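Maltose/maltodextrin-binding protein (Thermus thermophilus, PDB 2GH9) binds maltotriose and, as a periplasmic solute-binding protein of the maltose-binding family, probably hands the sugar to a transporter. Local coordinates at residues E15-Q20 against V32-V37; K125-T130 against G248-P253; E132-L137 against Y206-E211. All coordinates share one frame; numbering follows the deposited sequence.

In the fold
Contact 1 stands apart from the other two: its centre is about 35 Å from that of contact 2 and about 39 Å from that of contact 3, and neither touches it. It belongs to the part of the fold that holds the N-terminal beta-alpha-beta unit, and the Leu-17 side chain lies about 10 Å from a glucose unit of the bound maltotriose. Contacts 2 and 3 are neighbours, with centres about 14 Å apart, and share helix 131-141: contact 2 lies at its entry, contact 3 along its first turns. Phe-134 joins them, since its ring meets those of Phe-252 and Pro-253, while Pro-128 CB packs 3.6 Å from Phe-134 CA.

Contact 1 (E15-Q20 against V32-V37); sequences EWLKEQ and VEVVEV
The ammonium group of Lys-18 reaches across to the strand and hovers over Val-34, its NZ 3.9 Å from Val-34 O and 4.0 Å from Val-34 CB, too far for a hydrogen bond. Its chain runs extended through chi3 and then bends at chi4 (-61°), which brings NZ down beside the valine. Glu-36 OE2 lies 4.7 Å from the same NZ, so the carboxylate probably adds a mild electrostatic pull without a salt bridge. Beneath this polar end, Leu-17 makes the apolar contact: its CD2 meets Val-34 CG1 at 4.0 Å. Placing CG anti to the backbone N (chi1 -179°) sets that methyl against the valine, the two side chains crossing obliquely. Val-34 points its CB at the helix and is the one strand residue that meets both Leu-17 and Lys-18, while Glu-33 and Val-35 turn theirs away, the alternation expected of a beta strand. Thr-7 touches both Leu-17 and Val-34, and Leu-290 of helix 280-290 packs on Leu-17. Strand 3-7 pairs in parallel with strand 32-36, and helix 11-26 makes the connection between them: a beta-alpha-beta crossover, here at the start of a periplasmic binding protein fold.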
# COMPACT_ATOMS: atom_id res chain seq x y z
N GLU A 15 0.47 -1.97 -18.69
CA GLU A 15 0.45 -1.53 -20.08
C GLU A 15 1.08 -0.14 -20.24
O GLU A 15 1.85 0.09 -21.16
CB GLU A 15 -0.96 -1.62 -20.69
CG GLU A 15 -0.93 -2.05 -22.16
CD GLU A 15 -0.42 -3.49 -22.39
OE1 GLU A 15 -1.05 -4.44 -21.89
OE2 GLU A 15 0.61 -3.68 -23.08
N TRP A 16 0.78 0.77 -19.32
CA TRP A 16 1.47 2.08 -19.26
C TRP A 16 3.00 1.93 -19.17
O TRP A 16 3.74 2.57 -19.92
CB TRP A 16 0.94 2.90 -18.07
CG TRP A 16 1.70 4.16 -17.71
CD1 TRP A 16 1.44 5.42 -18.14
CD2 TRP A 16 2.81 4.28 -16.81
NE1 TRP A 16 2.29 6.32 -17.56
CE2 TRP A 16 3.15 5.65 -16.75
CE3 TRP A 16 3.53 3.37 -16.04
CZ2 TRP A 16 4.20 6.12 -15.96
CZ3 TRP A 16 4.56 3.84 -15.25
CH2 TRP A 16 4.88 5.20 -15.22
N LEU A 17 3.46 1.08 -18.26
CA LEU A 17 4.88 0.88 -18.07
C LEU A 17 5.56 0.31 -19.33
O LEU A 17 6.68 0.73 -19.69
CB LEU A 17 5.16 -0.04 -16.85
CG LEU A 17 6.64 -0.29 -16.55
CD1 LEU A 17 7.43 1.01 -16.59
CD2 LEU A 17 6.87 -1.04 -15.23
N LYS A 18 4.89 -0.63 -20.00
CA LYS A 18 5.40 -1.23 -21.24
C LYS A 18 5.51 -0.18 -22.35
O LYS A 18 6.50 -0.17 -23.09
CB LYS A 18 4.52 -2.41 -21.70
CG LYS A 18 4.66 -3.67 -20.84
CD LYS A 18 4.14 -4.91 -21.60
CE LYS A 18 4.31 -6.18 -20.81
NZ LYS A 18 5.75 -6.46 -20.49
N GLU A 19 4.51 0.70 -22.43
CA GLU A 19 4.49 1.80 -23.39
C GLU A 19 5.63 2.77 -23.15
O GLU A 19 6.32 3.18 -24.09
CB GLU A 19 3.18 2.60 -23.35
CG GLU A 19 3.16 3.79 -24.35
CD GLU A 19 2.01 4.74 -24.17
OE1 GLU A 19 1.06 4.45 -23.40
OE2 GLU A 19 2.06 5.82 -24.82
N GLN A 20 5.82 3.17 -21.88
CA GLN A 20 6.93 4.07 -21.55
C GLN A 20 8.28 3.44 -21.89
O GLN A 20 9.23 4.14 -22.26
CB GLN A 20 6.88 4.51 -20.07
CG GLN A 20 5.56 5.11 -19.58
CD GLN A 20 4.72 5.79 -20.68
OE1 GLN A 20 3.56 5.43 -20.91
NE2 GLN A 20 5.32 6.77 -21.34
N VAL A 32 14.47 -1.54 -23.17
CA VAL A 32 13.99 -1.71 -21.80
C VAL A 32 13.16 -2.99 -21.71
O VAL A 32 12.13 -3.12 -22.41
CB VAL A 32 13.14 -0.53 -21.33
CG1 VAL A 32 12.67 -0.75 -19.87
CG2 VAL A 32 13.93 0.77 -21.45
N GLU A 33 13.60 -3.93 -20.87
CA GLU A 33 12.83 -5.15 -20.64
C GLU A 33 12.02 -5.03 -19.33
O GLU A 33 12.57 -4.86 -18.25
CB GLU A 33 13.72 -6.42 -20.63
CG GLU A 33 12.89 -7.71 -20.96
CD GLU A 33 13.57 -9.03 -20.57
OE1 GLU A 33 14.81 -9.15 -20.72
OE2 GLU A 33 12.85 -9.96 -20.11
N VAL A 34 10.70 -5.09 -19.45
CA VAL A 34 9.80 -5.06 -18.29
C VAL A 34 9.57 -6.51 -17.83
O VAL A 34 9.09 -7.34 -18.58
CB VAL A 34 8.51 -4.31 -18.64
CG1 VAL A 34 7.54 -4.27 -17.43
CG2 VAL A 34 8.86 -2.88 -19.13
N VAL A 35 9.97 -6.80 -16.60
CA VAL A 35 9.87 -8.14 -16.02
C VAL A 35 8.88 -8.08 -14.85
O VAL A 35 9.06 -7.30 -13.91
CB VAL A 35 11.27 -8.69 -15.61
CG1 VAL A 35 11.18 -10.03 -14.89
CG2 VAL A 35 12.19 -8.84 -16.84
N GLU A 36 7.82 -8.88 -14.95
CA GLU A 36 6.84 -9.02 -13.88
C GLU A 36 7.37 -9.92 -12.76
O GLU A 36 8.04 -10.93 -13.01
CB GLU A 36 5.52 -9.57 -14.41
CG GLU A 36 4.80 -8.60 -15.32
CD GLU A 36 3.83 -9.30 -16.28
OE1 GLU A 36 2.65 -9.50 -15.90
OE2 GLU A 36 4.25 -9.63 -17.41
N VAL A 37 7.09 -9.50 -11.54
CA VAL A 37 7.52 -10.16 -10.30
C VAL A 37 6.37 -9.94 -9.33
O VAL A 37 5.88 -8.80 -9.22
CB VAL A 37 8.76 -9.52 -9.66
CG1 VAL A 37 9.27 -10.41 -8.47
CG2 VAL A 37 9.86 -9.18 -10.69

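Contact 2 (K125-T130 against G248-P253); sequences KEPPRT and GIAPFP
Pro-127 opens the contact by setting its CB against the methyl of Ala-250, 3.8 Å from CB to CB. Both residues direct CB at the opposite segment, so the meeting is between a corner of the pyrrolidine ring and a single methyl, and Tyr-119 of strand 116-120 packs against both of them. Pro-128 comes next. With two prolines in succession (psi 143° and 134°), the chain is extended and polyproline-II-like here and runs alongside residues 250-253, the two end-to-end directions differing by 20°. The segment is the loop leading from strand 116-120 into helix 131-141, and it lies along the end of strand 247-250, an outermost strand of the four-stranded mixed sheet in this part of the periplasmic binding protein fold. Ala-250 still pairs with Leu-117 through backbone hydrogen bonding before its chain leaves the sheet. Arg-129 points its CB away from that chain. At Thr-130 the backbone makes the approach: its carbonyl carbon C lies 4.1 Å from Pro-253 CB. Thr-130 points its CB away from residues 248-253, and as the N-cap of helix 131-141 its OG1 accepts a hydrogen bond from the backbone N of Glu-133, whose OE1 forms a salt bridge with Arg-129 NH2.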
# COMPACT_ATOMS: atom_id res chain seq x y z
N LYS A 125 -25.62 2.91 -3.89
CA LYS A 125 -25.69 4.22 -4.54
C LYS A 125 -24.92 5.30 -3.78
O LYS A 125 -24.22 6.11 -4.39
CB LYS A 125 -27.15 4.65 -4.78
CG LYS A 125 -27.94 3.75 -5.75
CD LYS A 125 -27.24 3.56 -7.11
CE LYS A 125 -27.87 2.43 -7.95
NZ LYS A 125 -27.91 1.08 -7.27
N GLU A 126 -25.05 5.31 -2.46
CA GLU A 126 -24.34 6.28 -1.61
C GLU A 126 -23.61 5.58 -0.47
O GLU A 126 -24.11 4.59 0.06
CB GLU A 126 -25.31 7.32 -1.06
CG GLU A 126 -26.09 8.03 -2.14
CD GLU A 126 -26.01 9.53 -2.06
OE1 GLU A 126 -25.84 10.07 -0.94
OE2 GLU A 126 -26.13 10.17 -3.13
N PRO A 127 -22.45 6.11 -0.05
CA PRO A 127 -21.65 5.38 0.94
C PRO A 127 -22.39 5.31 2.29
O PRO A 127 -23.10 6.24 2.66
CB PRO A 127 -20.37 6.22 1.05
CG PRO A 127 -20.76 7.60 0.62
CD PRO A 127 -21.83 7.39 -0.43
N PRO A 128 -22.26 4.17 3.00
CA PRO A 128 -22.87 4.09 4.33
C PRO A 128 -22.27 5.15 5.27
O PRO A 128 -21.05 5.32 5.32
CB PRO A 128 -22.48 2.69 4.80
CG PRO A 128 -22.10 1.93 3.55
CD PRO A 128 -21.55 2.94 2.62
N ARG A 129 -23.14 5.84 6.01
CA ARG A 129 -22.72 6.99 6.82
C ARG A 129 -22.11 6.60 8.17
O ARG A 129 -21.38 7.39 8.77
CB ARG A 129 -23.92 7.88 7.07
CG ARG A 129 -24.51 8.50 5.82
CD ARG A 129 -25.80 9.21 6.15
NE ARG A 129 -26.96 8.31 6.21
CZ ARG A 129 -28.22 8.74 6.35
NH1 ARG A 129 -28.48 10.05 6.42
NH2 ARG A 129 -29.23 7.88 6.40
N THR A 130 -22.44 5.41 8.66
CA THR A 130 -22.00 4.95 9.96
C THR A 130 -21.68 3.45 9.89
O THR A 130 -22.02 2.77 8.93
CB THR A 130 -23.11 5.14 11.05
OG1 THR A 130 -24.27 4.36 10.70
CG2 THR A 130 -23.51 6.59 11.19
N GLY A 248 -17.39 3.96 -6.12
CA GLY A 248 -17.10 5.14 -5.32
C GLY A 248 -16.02 4.83 -4.29
O GLY A 248 -15.79 3.68 -3.95
N ILE A 249 -15.36 5.87 -3.82
CA ILE A 249 -14.32 5.80 -2.80
C ILE A 249 -14.81 6.56 -1.58
O ILE A 249 -15.22 7.74 -1.68
CB ILE A 249 -13.01 6.45 -3.32
CG1 ILE A 249 -12.49 5.63 -4.51
CG2 ILE A 249 -11.95 6.55 -2.19
CD1 ILE A 249 -11.58 6.39 -5.45
N ALA A 250 -14.75 5.89 -0.42
CA ALA A 250 -15.17 6.47 0.85
C ALA A 250 -14.24 5.96 1.97
O ALA A 250 -13.60 4.92 1.82
CB ALA A 250 -16.61 6.10 1.14
N PRO A 251 -14.16 6.71 3.09
CA PRO A 251 -13.48 6.18 4.26
C PRO A 251 -14.22 4.94 4.76
O PRO A 251 -15.41 4.81 4.57
CB PRO A 251 -13.53 7.31 5.30
CG PRO A 251 -14.39 8.40 4.73
CD PRO A 251 -14.72 8.06 3.30
N PHE A 252 -13.48 4.02 5.37
CA PHE A 252 -14.11 2.88 5.99
C PHE A 252 -14.73 3.37 7.30
O PHE A 252 -14.17 4.23 7.93
CB PHE A 252 -13.11 1.77 6.25
CG PHE A 252 -13.76 0.45 6.53
CD1 PHE A 252 -14.21 -0.36 5.47
CD2 PHE A 252 -14.03 0.06 7.81
CE1 PHE A 252 -14.85 -1.55 5.72
CE2 PHE A 252 -14.67 -1.14 8.07
CZ PHE A 252 -15.08 -1.94 7.03
N PRO A 253 -15.92 2.87 7.66
CA PRO A 253 -16.48 3.22 8.97
C PRO A 253 -15.61 2.83 10.16
O PRO A 253 -14.85 1.86 10.12
CB PRO A 253 -17.82 2.47 9.02
CG PRO A 253 -17.86 1.56 7.87
CD PRO A 253 -16.85 2.06 6.86

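Contact 3 (E132-L137 against Y206-E211); sequences EEFLAL and YNLVPE
Leu-135 pushes its forked end against the Tyr-206 side chain, meeting its ring obliquely, where the first turns of helix 131-141 touch the loop that follows helix 189-204: helix-to-loop packing within a periplasmic binding protein fold. The fork fits between two side chains of that loop, Tyr-206 and Leu-208. CD2 sits by the ring at 3.7 Å from Tyr-206 CD1 and also approaches CE1, whereas CD1 lies nearer the root of the side chain, 3.8 Å from Tyr-206 CB. The leucine and tyrosine side chains cross at about a right angle. With chi1 of Leu-135 at -178°, CG lies beside the carbonyl carbon and the fork is carried over to the loop, although the CB itself does not point there.

Two residues further along the same loop, Leu-208 supplies a second bump. Its CD1 enters the notch between Leu-135 and Phe-134, 4.1 Å from Leu-135 CD1, and Ala-138 and Gln-139, further along the helix, touch the same leucine. Trp-131 meets the Tyr-206 ring edge-to-face, and Gln-139 NE2 donates a hydrogen bond to Tyr-206 O. The Phe-134 ring, itself met edge-to-face by Phe-149, closes the notch obliquely: Phe-134 CE2 stands 4.2 Å from Leu-208 CD1.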
# COMPACT_ATOMS: atom_id res chain seq x y z
N GLU A 132 -23.17 1.25 11.66
CA GLU A 132 -24.41 0.48 11.83
C GLU A 132 -25.12 0.35 10.48
O GLU A 132 -25.66 -0.69 10.13
CB GLU A 132 -25.32 1.15 12.88
CG GLU A 132 -24.83 1.06 14.36
CD GLU A 132 -23.61 1.93 14.72
OE1 GLU A 132 -23.47 3.05 14.16
OE2 GLU A 132 -22.80 1.49 15.58
N GLU A 133 -25.10 1.44 9.72
CA GLU A 133 -25.65 1.47 8.37
C GLU A 133 -24.87 0.56 7.40
O GLU A 133 -25.46 -0.10 6.55
CB GLU A 133 -25.60 2.91 7.87
CG GLU A 133 -26.77 3.31 7.03
CD GLU A 133 -26.75 4.77 6.71
OE1 GLU A 133 -27.71 5.47 7.09
OE2 GLU A 133 -25.78 5.23 6.09
N PHE A 134 -23.55 0.54 7.54
CA PHE A 134 -22.66 -0.33 6.77
C PHE A 134 -22.93 -1.78 7.09
O PHE A 134 -23.07 -2.60 6.19
CB PHE A 134 -21.19 -0.01 7.07
CG PHE A 134 -20.22 -1.11 6.68
CD1 PHE A 134 -19.78 -1.24 5.36
CD2 PHE A 134 -19.73 -2.00 7.63
CE1 PHE A 134 -18.91 -2.25 4.99
CE2 PHE A 134 -18.84 -2.99 7.27
CZ PHE A 134 -18.43 -3.11 5.95
N LEU A 135 -22.96 -2.09 8.39
CA LEU A 135 -23.20 -3.44 8.87
C LEU A 135 -24.51 -3.99 8.34
O LEU A 135 -24.54 -5.10 7.80
CB LEU A 135 -23.17 -3.49 10.40
CG LEU A 135 -23.37 -4.87 11.03
CD1 LEU A 135 -22.39 -5.91 10.46
CD2 LEU A 135 -23.25 -4.75 12.56
N ALA A 136 -25.58 -3.21 8.48
CA ALA A 136 -26.91 -3.62 8.03
C ALA A 136 -26.95 -3.90 6.52
O ALA A 136 -27.49 -4.91 6.08
CB ALA A 136 -27.95 -2.57 8.41
N LEU A 137 -26.35 -2.99 5.75
CA LEU A 137 -26.22 -3.14 4.31
C LEU A 137 -25.40 -4.36 3.90
O LEU A 137 -25.83 -5.13 3.03
CB LEU A 137 -25.59 -1.88 3.72
CG LEU A 137 -25.42 -1.73 2.22
CD1 LEU A 137 -26.78 -1.81 1.52
CD2 LEU A 137 -24.71 -0.40 1.90
N TYR A 206 -20.41 -10.98 12.95
CA TYR A 206 -21.11 -10.25 11.90
C TYR A 206 -21.26 -11.08 10.64
O TYR A 206 -22.07 -10.75 9.79
CB TYR A 206 -20.41 -8.91 11.60
CG TYR A 206 -20.11 -8.05 12.82
CD1 TYR A 206 -21.14 -7.56 13.63
CD2 TYR A 206 -18.81 -7.72 13.15
CE1 TYR A 206 -20.87 -6.75 14.74
CE2 TYR A 206 -18.52 -6.93 14.27
CZ TYR A 206 -19.56 -6.45 15.05
OH TYR A 206 -19.24 -5.71 16.15
N ASN A 207 -20.48 -12.17 10.52
CA ASN A 207 -20.59 -13.13 9.41
C ASN A 207 -20.44 -12.46 8.04
O ASN A 207 -21.28 -12.66 7.13
CB ASN A 207 -21.91 -13.93 9.51
CG ASN A 207 -21.93 -15.13 8.56
OD1 ASN A 207 -20.94 -15.87 8.44
ND2 ASN A 207 -23.05 -15.32 7.88
N LEU A 208 -19.38 -11.66 7.89
CA LEU A 208 -19.16 -10.90 6.65
C LEU A 208 -18.04 -11.52 5.80
O LEU A 208 -18.17 -11.60 4.56
CB LEU A 208 -18.86 -9.42 6.96
CG LEU A 208 -20.03 -8.58 7.48
CD1 LEU A 208 -19.63 -7.11 7.65
CD2 LEU A 208 -21.22 -8.68 6.55
N VAL A 209 -16.97 -11.96 6.46
CA VAL A 209 -15.78 -12.44 5.78
C VAL A 209 -15.47 -13.88 6.20
O VAL A 209 -14.87 -14.10 7.23
CB VAL A 209 -14.56 -11.52 6.07
CG1 VAL A 209 -13.41 -11.89 5.15
CG2 VAL A 209 -14.97 -10.02 5.88
N PRO A 210 -15.92 -14.86 5.39
CA PRO A 210 -15.66 -16.26 5.75
C PRO A 210 -14.21 -16.72 5.58
O PRO A 210 -13.34 -15.96 5.13
CB PRO A 210 -16.59 -17.04 4.81
CG PRO A 210 -16.83 -16.12 3.64
CD PRO A 210 -16.72 -14.72 4.16
N GLU A 211 -13.98 -17.97 5.96
CA GLU A 211 -12.70 -18.63 5.75
C GLU A 211 -12.29 -18.59 4.26
O GLU A 211 -13.12 -18.54 3.34
CB GLU A 211 -12.80 -20.08 6.27
CG GLU A 211 -11.68 -21.00 5.83
CD GLU A 211 -10.33 -20.63 6.40
OE1 GLU A 211 -10.26 -20.30 7.61
OE2 GLU A 211 -9.32 -20.73 5.65